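PDB 4OJJ: DNA topoisomerase 2-associated protein PAT1 from Saccharomyces cerevisiae, which probably activates the decapping of messenger RNA and represses translation, and so takes part in mRNA turnover. Local coordinates for residues N223-D228 and I294-K299; E275-P280 and T288-I293; L7-T12 and A38-D43; E15-L20 and P65-F70. All coordinates share one frame; numbering follows the deposited sequence.

Interaction 1. Residues N223-D228 and I294-K299; sequences NDKFMD and IYNKEK
Lys-299 and Phe-226 meet where the loop 223-228 lies against the helical segment 294-299, and the lysine can be followed outward from its backbone. With CG anti to the backbone N (chi1 -173°), the first part of the chain runs nearly straight from the helix to the loop. CB and CG stop short of the phenyl ring, and CD is the first atom to touch it, 3.5 Å from Phe-226 CE2 at the ring edge. CE follows in the ring plane, and it is also 3.1 Å from Asp-228 OD1. A bend at the last torsion (chi4 40°) then sets NZ 3.4 Å from Asp-228 OD1, a salt bridge. Because the carbon lies nearer to the oxygen than the nitrogen does, the ammonium is not aimed straight at the carboxylate; it also has a long, weak ion pair with Asp-303. The segment 294-299 belongs to helix 284-310, part of a largely helical fold, consistent with the family's place in the TPR clan, and the loop joins helix 212-221 to helix 230-241. Beside the lysine, Phe-226 CZ reaches Tyr-295 CE2 at 3.5 Å, edge to edge, the two side chains crossing at about a right angle. Asn-296 OD1 approaches Phe-226 CE1 obliquely at 3.7 Å, its amide turned 69° from the ring. Putting an alanine at Phe-226 removes the ring, which is likely to leave a gap between Tyr-295 and the Lys-299 methylenes and the lysine chain freer to move. Toward the start of the loop, Asn-296 ND2 lies 3.7 Å from Lys-225 O, a separation beyond hydrogen-bonding range.

Interaction 2. Residues E275-P280 and T288-I293; sequences ELSVLP and TELKSI
Leu-276 supplies the close-fitting half of this contact, its side chain directed into the surface made by Leu-290 and Ile-293. Its CB lies 3.8 Å from Leu-290 CD1, while its CD2 methyl meets Ile-293 CD1 at 3.6 Å, the two side chains crossing at about a right angle. Leu-290, buried like Leu-276, has CG anti to its backbone N (chi1 -179°), an orientation that carries both methyls across to the facing helix.

Toward the solvent side the residues are less buried and cover little of the other segment. Glu-289 OE2 comes to 3.9 Å of Leu-276 CD2, so an exposed carboxylate borders the leucine methyl where the apolar surface ends. The partly exposed Ser-277 has its OG 3.8 Å from Leu-290 CD2, but its polar bond is made within its own helix, to the carbonyl oxygen of Glu-273. Just beyond, Arg-282 donates to the carbonyl oxygens of both Leu-276 and Ser-277 and ties the following turn to this end of the helix. With Leu-276 opposite Leu-290 and Glu-273 touched by Ile-293, residue numbers run in opposite directions along the two helices: 256-277 and 284-310 form an antiparallel helical hairpin, consistent with the helical-repeat character of the TPR clan, to which the family is assigned.

Interaction 3. Residues L7-T12 and A38-D43; sequences LELIET and ALHIDD
Leu-9 carries most of this contact, and what it meets is chiefly polar. The first kind of interaction is aliphatic carbon against carbonyl oxygen: Leu-9 CG sits 3.4 Å from Ala-38 O, and its CD1 methyl lies 3.7 Å from Leu-39 O. Both carbonyls belong to the weakly bonded last turn, about 38-39, of helix 33-39, and the CG anti to the backbone N (chi1 169°) brings the isobutyl group out from helix 5-25 to reach them.

The second kind is methyl against ring. Leu-9 CD1 approaches His-40 ND1 obliquely at 3.4 Å, and the two side chains lie antiparallel, side by side. His-40 is where the chain leaves helical geometry, with a positive phi of 58°. Its carbonyl oxygen is bound by Asn-49, and Pro-50 touches both Leu-9 and His-40, so the turn and the leucine are packed against the same neighbouring helix, 50-54.

The third kind is hydroxyl against methyl, with Thr-12 OG1 3.5 Å from Ala-38 CB at the point where the two backbones come nearest.

These pairings are van der Waals contacts without a directional bond, so between these two segments the fit probably rests on shape. The leucine would probably also keep some water from the carbonyls of Ala-38 and Leu-39.

Interaction 4. Residues E15-L20 and P65-F70; sequences EEILDL and PRIFNF
Leu-20 and Phe-70 each hold CG anti to the carbonyl carbon and beside the backbone N (chi1 -79° and -60°), and these torsions lay the phenyl ring flat against the root of the leucine. Leu-20 CB stands over the middle of the ring, 3.6 Å from the Phe-70 centroid and only 3° off the normal, a CH-pi contact with almost no lateral offset. The rest of the leucine extends back along the phenylalanine, its CD1 lying 3.9 Å from Phe-70 CG, so the two lie antiparallel, each reaching toward the other's base. On the opposite face Asn-69 CB lies above the rim, and the ring is thus covered on both sides.

One helical turn earlier, Ile-17 shares its branches among Ile-67, Arg-66 and, more distantly, Phe-70. Its CD1 meets Ile-67 CG1 at 3.6 Å, although the CB of Ile-67 points away from the segment 15-20. Its CG2 lies 4.4 Å from Phe-70 CE2 and 4.0 Å from Arg-66 CB. The isoleucine and arginine cross at about a right angle, CG2 lying oblique to the guanidinium; the arginine chain bends at chi2 and chi3, and its NH1 forms a salt bridge to Glu-21 on the same helix as Ile-17.

Replacing Phe-70 by an alanine is likely to open a gap beneath Leu-20 and deprive Met-35 and Leu-24 of an aromatic neighbour. Met-35 also touches Ile-17 and Leu-20, so helix 5-25, helix 33-39 and the segment 65-70 converge in a small hydrophobic core of a mainly helical fold.

In the fold
Interactions 3 and 4 hold helix 5-25 to two later parts of the chain, and they touch each other through Leu-39 CD2 and Ile-67 CD1, 4.1 Å apart. Interaction 4 is buried and almost wholly apolar, whereas interaction 3, partly buried, sets aliphatic groups against carbonyls and an imidazole. Interactions 1 and 2 share helix 284-310, their centres about 14 Å apart. Interaction 2, also partly buried, joins sequence-near helices through leucine and isoleucine; interaction 1 lies at the surface, brings in a distant loop and alone includes a salt bridge between its segments. The centres of interactions 1 and 3 are about 42 Å apart, on opposite sides of the chain's centre.

Interaction 1. Residues N223-D228 and I294-K299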
# COMPACT_ATOMS: atom_id res chain seq x y z
N ASN A 223 10.73 7.46 17.53
CA ASN A 223 12.06 7.91 17.92
C ASN A 223 13.06 8.28 16.80
O ASN A 223 14.26 8.06 16.95
CB ASN A 223 12.70 6.88 18.86
CG ASN A 223 13.83 7.47 19.69
OD1 ASN A 223 13.71 8.58 20.23
ND2 ASN A 223 14.95 6.76 19.76
N ASP A 224 12.59 8.85 15.69
CA ASP A 224 13.52 9.30 14.64
C ASP A 224 13.03 10.43 13.74
O ASP A 224 11.83 10.59 13.55
CB ASP A 224 13.99 8.12 13.78
CG ASP A 224 12.87 7.48 13.00
OD1 ASP A 224 13.13 6.98 11.88
OD2 ASP A 224 11.73 7.47 13.51
N LYS A 225 13.97 11.20 13.21
CA LYS A 225 13.69 12.16 12.13
C LYS A 225 13.58 11.40 10.80
O LYS A 225 14.59 10.95 10.22
CB LYS A 225 14.72 13.30 12.09
CG LYS A 225 15.18 13.78 10.70
CD LYS A 225 14.09 14.46 9.87
CE LYS A 225 14.60 14.73 8.45
NZ LYS A 225 13.56 14.50 7.38
N PHE A 226 12.35 11.23 10.33
CA PHE A 226 12.08 10.37 9.20
C PHE A 226 10.69 10.55 8.64
O PHE A 226 9.74 9.86 9.05
CB PHE A 226 12.25 8.89 9.59
CG PHE A 226 13.09 8.10 8.62
CD1 PHE A 226 14.31 7.57 9.01
CD2 PHE A 226 12.66 7.92 7.31
CE1 PHE A 226 15.09 6.85 8.11
CE2 PHE A 226 13.43 7.20 6.40
CZ PHE A 226 14.65 6.67 6.80
N MET A 227 10.55 11.47 7.70
CA MET A 227 9.50 11.28 6.73
C MET A 227 9.94 10.01 6.02
O MET A 227 11.03 9.94 5.45
CB MET A 227 9.43 12.46 5.74
CG MET A 227 8.51 13.60 6.18
SD MET A 227 9.23 14.57 7.54
CE MET A 227 7.80 15.51 8.11
N ASP A 228 9.13 8.96 6.12
CA ASP A 228 9.23 7.86 5.16
C ASP A 228 7.95 7.85 4.33
O ASP A 228 6.97 7.18 4.69
CB ASP A 228 9.45 6.52 5.86
CG ASP A 228 9.27 5.32 4.92
OD1 ASP A 228 9.45 5.44 3.68
OD2 ASP A 228 8.95 4.24 5.44
N ILE A 294 23.00 11.80 4.81
CA ILE A 294 23.21 11.41 3.44
C ILE A 294 22.13 10.46 2.93
O ILE A 294 21.51 10.71 1.90
CB ILE A 294 24.61 10.79 3.26
CG1 ILE A 294 25.69 11.87 3.46
CG2 ILE A 294 24.71 10.11 1.88
CD1 ILE A 294 27.12 11.39 3.36
N TYR A 295 21.91 9.39 3.69
CA TYR A 295 20.86 8.40 3.44
C TYR A 295 19.47 9.02 3.34
O TYR A 295 18.71 8.71 2.43
CB TYR A 295 20.87 7.36 4.56
CG TYR A 295 19.74 6.37 4.49
CD1 TYR A 295 19.88 5.17 3.80
CD2 TYR A 295 18.52 6.63 5.12
CE1 TYR A 295 18.86 4.25 3.74
CE2 TYR A 295 17.47 5.71 5.05
CZ TYR A 295 17.65 4.52 4.36
OH TYR A 295 16.63 3.59 4.28
N ASN A 296 19.12 9.86 4.31
CA ASN A 296 17.85 10.55 4.27
C ASN A 296 17.73 11.44 3.03
O ASN A 296 16.67 11.53 2.42
CB ASN A 296 17.65 11.39 5.54
CG ASN A 296 17.49 10.53 6.78
OD1 ASN A 296 17.38 9.32 6.69
ND2 ASN A 296 17.45 11.17 7.95
N LYS A 297 18.83 12.11 2.67
CA LYS A 297 18.85 12.93 1.48
C LYS A 297 18.59 12.05 0.27
O LYS A 297 17.78 12.37 -0.57
CB LYS A 297 20.19 13.67 1.32
CG LYS A 297 20.21 14.54 0.06
CD LYS A 297 21.61 14.86 -0.39
CE LYS A 297 22.36 13.61 -0.76
NZ LYS A 297 23.78 13.87 -1.10
N GLU A 298 19.29 10.93 0.20
CA GLU A 298 19.17 10.04 -0.95
C GLU A 298 17.79 9.41 -1.04
O GLU A 298 17.27 9.18 -2.12
CB GLU A 298 20.28 9.01 -0.91
CG GLU A 298 21.59 9.59 -1.36
CD GLU A 298 22.77 8.69 -1.09
OE1 GLU A 298 22.57 7.61 -0.49
OE2 GLU A 298 23.90 9.05 -1.48
N LYS A 299 17.16 9.18 0.09
CA LYS A 299 15.85 8.55 0.06
C LYS A 299 14.84 9.54 -0.49
O LYS A 299 13.96 9.16 -1.25
CB LYS A 299 15.44 8.10 1.47
CG LYS A 299 14.18 7.28 1.49
CD LYS A 299 13.65 7.11 2.90
CE LYS A 299 12.26 6.50 2.84
NZ LYS A 299 12.22 5.45 1.77

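Interaction 2. Residues E275-P280 and T288-I293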
# COMPACT_ATOMS: atom_id res chain seq x y z
N GLU A 275 28.28 20.83 5.39
CA GLU A 275 28.95 21.43 6.52
C GLU A 275 29.56 20.39 7.46
O GLU A 275 30.59 20.64 8.10
CB GLU A 275 28.08 22.47 7.22
CG GLU A 275 26.82 21.96 7.81
CD GLU A 275 25.73 23.01 7.76
OE1 GLU A 275 24.77 22.93 8.56
OE2 GLU A 275 25.82 23.91 6.91
N LEU A 276 28.97 19.20 7.51
CA LEU A 276 29.59 18.11 8.22
C LEU A 276 30.81 17.57 7.46
O LEU A 276 31.83 17.20 8.07
CB LEU A 276 28.58 17.01 8.53
CG LEU A 276 27.99 16.96 9.95
CD1 LEU A 276 27.75 18.35 10.53
CD2 LEU A 276 26.70 16.20 9.92
N SER A 277 30.75 17.58 6.12
CA SER A 277 31.81 16.98 5.30
C SER A 277 33.13 17.73 5.30
O SER A 277 34.19 17.12 5.07
CB SER A 277 31.35 16.76 3.86
OG SER A 277 30.22 15.93 3.88
N VAL A 278 33.08 19.04 5.53
CA VAL A 278 34.29 19.86 5.59
C VAL A 278 35.01 19.78 6.93
O VAL A 278 36.12 20.31 7.07
CB VAL A 278 34.01 21.36 5.25
CG1 VAL A 278 33.62 21.53 3.78
CG2 VAL A 278 32.95 21.94 6.15
N LEU A 279 34.40 19.13 7.93
CA LEU A 279 35.02 19.05 9.27
C LEU A 279 36.17 18.04 9.33
O LEU A 279 36.00 16.87 8.96
CB LEU A 279 33.99 18.74 10.35
CG LEU A 279 32.86 19.75 10.50
CD1 LEU A 279 31.93 19.33 11.63
CD2 LEU A 279 33.42 21.17 10.73
N PRO A 280 37.33 18.47 9.83
CA PRO A 280 38.51 17.60 9.84
C PRO A 280 38.43 16.54 10.95
O PRO A 280 37.86 16.81 12.00
CB PRO A 280 39.65 18.59 10.12
CG PRO A 280 39.01 19.63 10.98
CD PRO A 280 37.59 19.77 10.49
N THR A 288 28.51 8.85 11.89
CA THR A 288 27.21 8.19 11.72
C THR A 288 26.09 9.20 11.61
O THR A 288 25.03 8.93 11.03
CB THR A 288 26.85 7.03 12.74
OG1 THR A 288 25.76 7.41 13.59
CG2 THR A 288 28.03 6.55 13.55
N GLU A 289 26.32 10.38 12.16
CA GLU A 289 25.38 11.46 11.96
C GLU A 289 25.39 11.83 10.48
O GLU A 289 24.33 11.97 9.87
CB GLU A 289 25.76 12.66 12.81
CG GLU A 289 24.72 13.76 12.85
CD GLU A 289 25.11 14.88 13.82
OE1 GLU A 289 25.56 14.55 14.95
OE2 GLU A 289 24.96 16.07 13.46
N LEU A 290 26.59 11.99 9.91
CA LEU A 290 26.76 12.33 8.51
C LEU A 290 26.15 11.26 7.60
O LEU A 290 25.40 11.61 6.68
CB LEU A 290 28.24 12.54 8.18
CG LEU A 290 28.61 12.94 6.73
CD1 LEU A 290 27.76 14.11 6.19
CD2 LEU A 290 30.07 13.29 6.65
N LYS A 291 26.43 9.98 7.85
CA LYS A 291 25.88 8.90 7.01
C LYS A 291 24.36 8.90 7.04
O LYS A 291 23.72 8.67 6.02
CB LYS A 291 26.44 7.51 7.36
CG LYS A 291 27.89 7.32 6.90
CD LYS A 291 28.27 5.86 6.72
CE LYS A 291 27.97 5.38 5.29
NZ LYS A 291 27.93 3.88 5.14
N SER A 292 23.79 9.22 8.20
CA SER A 292 22.34 9.30 8.32
C SER A 292 21.68 10.45 7.54
O SER A 292 20.58 10.31 7.01
CB SER A 292 21.94 9.38 9.79
OG SER A 292 20.54 9.60 9.88
N ILE A 293 22.34 11.60 7.50
CA ILE A 293 21.84 12.73 6.73
C ILE A 293 21.90 12.41 5.23
O ILE A 293 20.97 12.71 4.48
CB ILE A 293 22.68 13.97 7.03
CG1 ILE A 293 22.23 14.60 8.36
CG2 ILE A 293 22.64 14.96 5.87
CD1 ILE A 293 23.30 15.43 9.02

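Interaction 3. Residues L7-T12 and A38-D43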
# COMPACT_ATOMS: atom_id res chain seq x y z
N LEU A 7 -12.58 -14.76 19.51
CA LEU A 7 -11.47 -15.57 20.03
C LEU A 7 -11.72 -17.09 19.88
O LEU A 7 -10.79 -17.86 19.60
CB LEU A 7 -11.18 -15.22 21.49
CG LEU A 7 -10.53 -13.88 21.86
CD1 LEU A 7 -9.22 -13.64 21.10
CD2 LEU A 7 -11.48 -12.70 21.68
N GLU A 8 -12.97 -17.51 20.06
CA GLU A 8 -13.30 -18.91 19.85
C GLU A 8 -13.08 -19.26 18.38
O GLU A 8 -12.48 -20.28 18.08
CB GLU A 8 -14.75 -19.23 20.26
CG GLU A 8 -15.15 -20.69 20.04
CD GLU A 8 -16.48 -21.05 20.71
OE1 GLU A 8 -16.57 -20.92 21.94
OE2 GLU A 8 -17.43 -21.46 20.01
N LEU A 9 -13.54 -18.38 17.49
CA LEU A 9 -13.36 -18.58 16.05
C LEU A 9 -11.88 -18.69 15.73
O LEU A 9 -11.49 -19.57 14.95
CB LEU A 9 -14.04 -17.44 15.27
CG LEU A 9 -13.82 -17.23 13.75
CD1 LEU A 9 -15.10 -16.78 13.05
CD2 LEU A 9 -12.68 -16.26 13.46
N ILE A 10 -11.06 -17.84 16.35
CA ILE A 10 -9.62 -17.86 16.10
C ILE A 10 -8.98 -19.18 16.55
O ILE A 10 -8.09 -19.71 15.88
CB ILE A 10 -8.90 -16.66 16.73
CG1 ILE A 10 -9.27 -15.37 15.99
CG2 ILE A 10 -7.41 -16.84 16.63
CD1 ILE A 10 -8.80 -14.08 16.70
N GLU A 11 -9.45 -19.71 17.68
CA GLU A 11 -8.98 -21.02 18.14
C GLU A 11 -9.43 -22.18 17.25
O GLU A 11 -8.64 -23.10 16.99
CB GLU A 11 -9.37 -21.27 19.59
CG GLU A 11 -8.39 -20.66 20.57
CD GLU A 11 -6.94 -20.89 20.16
OE1 GLU A 11 -6.31 -19.95 19.61
OE2 GLU A 11 -6.44 -22.03 20.37
N THR A 12 -10.67 -22.15 16.76
CA THR A 12 -11.06 -23.26 15.89
C THR A 12 -10.36 -23.17 14.54
O THR A 12 -9.94 -24.19 14.00
CB THR A 12 -12.61 -23.54 15.78
OG1 THR A 12 -13.01 -23.59 14.41
CG2 THR A 12 -13.43 -22.52 16.50
N ALA A 38 -14.90 -22.52 9.15
CA ALA A 38 -14.50 -21.88 10.40
C ALA A 38 -14.16 -20.37 10.36
O ALA A 38 -14.05 -19.73 11.40
CB ALA A 38 -13.34 -22.63 11.01
N LEU A 39 -13.98 -19.80 9.17
CA LEU A 39 -13.68 -18.37 9.06
C LEU A 39 -14.96 -17.52 9.04
O LEU A 39 -14.92 -16.30 9.34
CB LEU A 39 -12.84 -18.09 7.81
CG LEU A 39 -11.42 -18.66 7.86
CD1 LEU A 39 -10.87 -18.80 6.46
CD2 LEU A 39 -10.50 -17.81 8.75
N HIS A 40 -16.07 -18.19 8.71
CA HIS A 40 -17.39 -17.57 8.55
C HIS A 40 -17.43 -16.44 7.51
O HIS A 40 -17.98 -15.37 7.76
CB HIS A 40 -17.95 -17.08 9.89
CG HIS A 40 -18.35 -18.18 10.83
ND1 HIS A 40 -17.46 -18.78 11.70
CD2 HIS A 40 -19.54 -18.79 11.03
CE1 HIS A 40 -18.09 -19.71 12.40
NE2 HIS A 40 -19.35 -19.74 12.01
N ILE A 41 -16.87 -16.71 6.34
CA ILE A 41 -16.77 -15.71 5.27
C ILE A 41 -18.12 -15.31 4.63
O ILE A 41 -18.31 -14.16 4.22
CB ILE A 41 -15.79 -16.18 4.20
CG1 ILE A 41 -14.40 -16.35 4.81
CG2 ILE A 41 -15.70 -15.19 3.06
CD1 ILE A 41 -13.62 -17.49 4.24
N ASP A 42 -19.05 -16.26 4.57
CA ASP A 42 -20.37 -16.00 4.00
C ASP A 42 -21.40 -15.63 5.06
O ASP A 42 -22.53 -15.27 4.74
CB ASP A 42 -20.87 -17.24 3.26
CG ASP A 42 -19.90 -17.69 2.20
OD1 ASP A 42 -19.69 -18.92 2.05
OD2 ASP A 42 -19.36 -16.80 1.52
N ASP A 43 -21.00 -15.71 6.32
CA ASP A 43 -21.90 -15.53 7.45
C ASP A 43 -22.38 -14.09 7.54
O ASP A 43 -21.58 -13.18 7.77
CB ASP A 43 -21.16 -15.91 8.73
CG ASP A 43 -22.08 -16.04 9.93
OD1 ASP A 43 -23.14 -15.38 9.96
OD2 ASP A 43 -21.73 -16.80 10.86

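Interaction 4. Residues E15-L20 and P65-F70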
# COMPACT_ATOMS: atom_id res chain seq x y z
N GLU A 15 -6.93 -24.62 15.02
CA GLU A 15 -6.94 -26.08 15.12
C GLU A 15 -7.10 -26.65 13.73
O GLU A 15 -6.45 -27.61 13.36
CB GLU A 15 -8.07 -26.56 16.03
CG GLU A 15 -7.77 -26.39 17.51
CD GLU A 15 -9.02 -26.36 18.37
OE1 GLU A 15 -10.08 -26.82 17.89
OE2 GLU A 15 -8.94 -25.88 19.53
N GLU A 16 -7.98 -26.03 12.96
CA GLU A 16 -8.22 -26.47 11.60
C GLU A 16 -6.92 -26.34 10.77
O GLU A 16 -6.64 -27.16 9.90
CB GLU A 16 -9.39 -25.67 11.03
CG GLU A 16 -10.41 -26.48 10.25
CD GLU A 16 -10.91 -27.72 10.99
OE1 GLU A 16 -11.88 -27.63 11.78
OE2 GLU A 16 -10.32 -28.79 10.76
N ILE A 17 -6.12 -25.32 11.08
CA ILE A 17 -4.81 -25.16 10.46
C ILE A 17 -3.87 -26.32 10.81
O ILE A 17 -3.29 -26.94 9.91
CB ILE A 17 -4.15 -23.77 10.79
CG1 ILE A 17 -4.83 -22.65 9.99
CG2 ILE A 17 -2.67 -23.76 10.46
CD1 ILE A 17 -4.85 -21.33 10.73
N LEU A 18 -3.72 -26.64 12.10
CA LEU A 18 -2.83 -27.73 12.51
C LEU A 18 -3.21 -29.05 11.83
O LEU A 18 -2.33 -29.85 11.45
CB LEU A 18 -2.85 -27.93 14.03
CG LEU A 18 -2.53 -26.73 14.92
CD1 LEU A 18 -3.00 -27.02 16.34
CD2 LEU A 18 -1.05 -26.42 14.89
N ASP A 19 -4.51 -29.27 11.69
CA ASP A 19 -5.00 -30.46 11.03
C ASP A 19 -4.44 -30.51 9.61
O ASP A 19 -3.78 -31.48 9.22
CB ASP A 19 -6.54 -30.47 11.03
CG ASP A 19 -7.10 -31.77 10.49
OD1 ASP A 19 -7.93 -31.73 9.54
OD2 ASP A 19 -6.71 -32.84 11.01
N LEU A 20 -4.69 -29.42 8.86
CA LEU A 20 -4.21 -29.26 7.49
C LEU A 20 -2.73 -29.54 7.38
O LEU A 20 -2.27 -30.22 6.47
CB LEU A 20 -4.54 -27.85 6.97
CG LEU A 20 -6.01 -27.70 6.53
CD1 LEU A 20 -6.50 -26.27 6.60
CD2 LEU A 20 -6.25 -28.27 5.11
N PRO A 65 -1.04 -15.98 7.07
CA PRO A 65 -0.19 -16.69 6.11
C PRO A 65 -0.37 -18.22 6.14
O PRO A 65 -0.18 -18.88 5.13
CB PRO A 65 1.23 -16.34 6.58
CG PRO A 65 1.08 -15.11 7.37
CD PRO A 65 -0.26 -15.17 8.02
N ARG A 66 -0.70 -18.79 7.29
CA ARG A 66 -0.86 -20.23 7.35
C ARG A 66 -2.23 -20.64 6.83
O ARG A 66 -2.39 -21.72 6.26
CB ARG A 66 -0.58 -20.75 8.76
CG ARG A 66 0.84 -20.50 9.19
CD ARG A 66 1.35 -21.59 10.07
NE ARG A 66 1.22 -21.26 11.47
CZ ARG A 66 1.07 -22.17 12.43
NH1 ARG A 66 1.02 -23.46 12.12
NH2 ARG A 66 0.97 -21.78 13.68
N ILE A 67 -3.21 -19.76 7.02
CA ILE A 67 -4.50 -19.98 6.40
C ILE A 67 -4.28 -20.00 4.90
O ILE A 67 -4.72 -20.92 4.21
CB ILE A 67 -5.47 -18.85 6.74
CG1 ILE A 67 -5.88 -18.92 8.21
CG2 ILE A 67 -6.68 -18.88 5.80
CD1 ILE A 67 -6.44 -17.62 8.76
N PHE A 68 -3.58 -18.99 4.39
CA PHE A 68 -3.43 -18.82 2.94
C PHE A 68 -2.64 -19.94 2.30
O PHE A 68 -2.77 -20.18 1.11
CB PHE A 68 -2.84 -17.45 2.58
CG PHE A 68 -3.88 -16.42 2.28
CD1 PHE A 68 -4.02 -15.92 1.00
CD2 PHE A 68 -4.73 -15.95 3.28
CE1 PHE A 68 -4.99 -14.95 0.72
CE2 PHE A 68 -5.71 -15.00 2.99
CZ PHE A 68 -5.84 -14.49 1.72
N ASN A 69 -1.82 -20.63 3.09
CA ASN A 69 -1.06 -21.75 2.55
C ASN A 69 -1.94 -22.90 2.04
O ASN A 69 -1.48 -23.73 1.25
CB ASN A 69 -0.05 -22.28 3.57
CG ASN A 69 1.22 -21.45 3.62
OD1 ASN A 69 1.51 -20.67 2.69
ND2 ASN A 69 2.00 -21.62 4.70
N PHE A 70 -3.19 -22.93 2.47
CA PHE A 70 -4.06 -24.07 2.18
C PHE A 70 -5.23 -23.68 1.32
O PHE A 70 -6.09 -24.49 1.05
CB PHE A 70 -4.56 -24.71 3.49
CG PHE A 70 -3.45 -25.22 4.36
CD1 PHE A 70 -2.73 -26.34 3.99
CD2 PHE A 70 -3.09 -24.56 5.52
CE1 PHE A 70 -1.69 -26.80 4.77
CE2 PHE A 70 -2.04 -25.01 6.29
CZ PHE A 70 -1.34 -26.14 5.90